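Local coordinates for protein MFP2b (Ascaris suum, PDB 2BJR) that probably enhances polymerization of the major sperm protein during amoeboid motility of nematode sperm, and carries a bound zinc ion, at residues D9-G14 against P44-A49. Residues are numbered along the deposited sequence; the frame is centred on the assembly and turned at random.
Sequences DTWAFG and PMHGRA. With SO4 (sulfate ion), chain D.
Two rings make this contact: the benzo part of the Trp11 indole lies at the edge of the His46 imidazole, close to the imidazole plane, while His46 NE2 comes to the indole obliquely, nearest CH2 and CZ2. Trp11 CH2 sits 3.3 Å from His46 NE2, and His46 CD2 is 3.4 Å from the same carbon. The centroids of the six-membered ring of Trp11 and the imidazole of His46 are 4.9 Å apart and their planes are inclined at 42°, an oblique pair. With CG anti to the carbonyl carbon (chi1 -66°), the indole reaches toward strand 43-52. A long, flat indole suits its place because it spans much of the 11.1 Å between the Trp11 and His46 CA atoms. Histidine offers a slim edge to the indole while its ND1 is hydrogen-bonded with Ser117 OG, which ties the ring's rotation. Farther along strand 10-15, Phe13 N donates to O4 of a sulfate, probably from the crystallisation liquor, at 3.0 Å. In the six-stranded antiparallel sheet, strands 76-81 and 34-40 separate edge strand 10-15 from strand 43-52; the ring pair bridges them, touching Leu37 of strand 34-40 and Cys114, while Trp11 also packs on Leu80 and His46 on Tyr133 of strand 130-135.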
loop_
_atom_site.group_PDB
_atom_site.type_symbol
_atom_site.label_atom_id
_atom_site.label_comp_id
_atom_site.label_asym_id
_atom_site.label_seq_id
_atom_site.Cartn_x
_atom_site.Cartn_y
_atom_site.Cartn_z
ATOM N N ASP A 9 10.618 -18.997 -1.721
ATOM C CA ASP A 9 10.314 -17.602 -1.474
ATOM C C ASP A 9 11.521 -16.723 -1.632
ATOM O O ASP A 9 12.641 -17.098 -1.267
ATOM C CB ASP A 9 9.756 -17.455 -0.057
ATOM C CG ASP A 9 8.655 -18.406 0.214
ATOM O OD1 ASP A 9 7.610 -18.304 -0.465
ATOM O OD2 ASP A 9 8.741 -19.307 1.058
ATOM N N THR A 10 11.329 -15.530 -2.152
ATOM C CA THR A 10 12.388 -14.553 -2.222
ATOM C C THR A 10 12.212 -13.522 -1.137
ATOM O O THR A 10 11.202 -12.790 -1.105
ATOM C CB THR A 10 12.415 -13.812 -3.558
ATOM O OG1 THR A 10 12.729 -14.715 -4.611
ATOM C CG2 THR A 10 13.548 -12.819 -3.594
ATOM N N TRP A 11 13.236 -13.437 -0.306
ATOM C CA TRP A 11 13.360 -12.413 0.710
ATOM C C TRP A 11 14.394 -11.447 0.196
ATOM O O TRP A 11 15.616 -11.689 0.255
ATOM C CB TRP A 11 13.756 -13.042 2.067
ATOM C CG TRP A 11 12.665 -13.903 2.582
ATOM C CD1 TRP A 11 12.542 -15.235 2.408
ATOM C CD2 TRP A 11 11.506 -13.492 3.326
ATOM N NE1 TRP A 11 11.406 -15.690 3.020
ATOM C CE2 TRP A 11 10.754 -14.640 3.594
ATOM C CE3 TRP A 11 11.058 -12.279 3.837
ATOM C CZ2 TRP A 11 9.553 -14.615 4.307
ATOM C CZ3 TRP A 11 9.887 -12.266 4.571
ATOM C CH2 TRP A 11 9.137 -13.421 4.786
ATOM N N ALA A 12 13.913 -10.340 -0.344
ATOM C CA ALA A 12 14.752 -9.394 -1.022
ATOM C C ALA A 12 15.532 -8.503 -0.114
ATOM O O ALA A 12 15.116 -8.193 0.992
ATOM C CB ALA A 12 13.897 -8.531 -2.002
ATOM N N PHE A 13 16.652 -8.023 -0.628
ATOM C CA PHE A 13 17.601 -7.168 0.065
ATOM C C PHE A 13 16.942 -5.874 0.448
ATOM O O PHE A 13 16.385 -5.148 -0.416
ATOM C CB PHE A 13 18.774 -6.892 -0.893
ATOM C CG PHE A 13 19.802 -5.908 -0.385
ATOM C CD1 PHE A 13 20.485 -6.127 0.810
ATOM C CD2 PHE A 13 20.127 -4.789 -1.145
ATOM C CE1 PHE A 13 21.456 -5.234 1.243
ATOM C CE2 PHE A 13 21.086 -3.894 -0.709
ATOM C CZ PHE A 13 21.749 -4.121 0.480
ATOM N N GLY A 14 17.057 -5.530 1.721
ATOM C CA GLY A 14 16.313 -4.402 2.278
ATOM C C GLY A 14 17.130 -3.470 3.120
ATOM O O GLY A 14 17.047 -3.509 4.326
ATOM N N PRO A 44 16.005 -16.775 12.483
ATOM C CA PRO A 44 15.104 -15.870 11.753
ATOM C C PRO A 44 13.946 -15.430 12.639
ATOM O O PRO A 44 13.404 -16.215 13.422
ATOM C CB PRO A 44 14.582 -16.767 10.586
ATOM C CG PRO A 44 14.632 -18.172 11.122
ATOM C CD PRO A 44 15.811 -18.174 12.071
HETATM N N MSE A 45 13.547 -14.187 12.476
HETATM C CA MSE A 45 12.261 -13.773 12.974
HETATM C C MSE A 45 11.581 -12.776 12.049
HETATM O O MSE A 45 12.242 -11.924 11.508
HETATM C CB MSE A 45 12.429 -13.159 14.354
HETATM C CG MSE A 45 13.272 -12.004 14.364
HETATM SE SE MSE A 45 13.920 -11.652 16.295
HETATM C CE MSE A 45 15.598 -12.763 16.132
ATOM N N HIS A 46 10.258 -12.869 11.954
ATOM C CA HIS A 46 9.525 -11.943 11.079
ATOM C C HIS A 46 9.057 -10.686 11.818
ATOM O O HIS A 46 8.951 -10.695 13.052
ATOM C CB HIS A 46 8.392 -12.696 10.377
ATOM C CG HIS A 46 8.889 -13.705 9.410
ATOM N ND1 HIS A 46 8.966 -15.034 9.725
ATOM C CD2 HIS A 46 9.317 -13.591 8.128
ATOM C CE1 HIS A 46 9.473 -15.699 8.696
ATOM N NE2 HIS A 46 9.683 -14.852 7.708
ATOM N N GLY A 47 8.787 -9.628 11.050
ATOM C CA GLY A 47 8.420 -8.331 11.560
ATOM C C GLY A 47 7.810 -7.571 10.396
ATOM O O GLY A 47 7.285 -8.181 9.434
ATOM N N ARG A 48 7.916 -6.263 10.467
ATOM C CA ARG A 48 7.247 -5.395 9.542
ATOM C C ARG A 48 8.124 -4.244 9.116
ATOM O O ARG A 48 8.948 -3.733 9.891
ATOM C CB ARG A 48 5.896 -4.957 10.126
ATOM C CG ARG A 48 5.982 -4.054 11.330
ATOM C CD ARG A 48 4.732 -4.060 12.254
ATOM N NE ARG A 48 5.008 -3.346 13.525
ATOM C CZ ARG A 48 5.059 -2.043 13.587
ATOM N NH1 ARG A 48 4.860 -1.357 12.493
ATOM N NH2 ARG A 48 5.355 -1.394 14.702
ATOM N N ALA A 49 7.955 -3.825 7.863
ATOM C CA ALA A 49 8.589 -2.663 7.336
ATOM C C ALA A 49 7.521 -1.699 6.825
ATOM O O ALA A 49 6.359 -2.113 6.595
ATOM C CB ALA A 49 9.508 -3.046 6.206
HETATM S S SO4 D . 17.109 -8.751 -4.258
HETATM O O1 SO4 D . 18.182 -8.723 -5.274
HETATM O O2 SO4 D . 16.737 -7.355 -4.019
HETATM O O3 SO4 D . 15.970 -9.500 -4.812
HETATM O O4 SO4 D . 17.600 -9.464 -3.068
#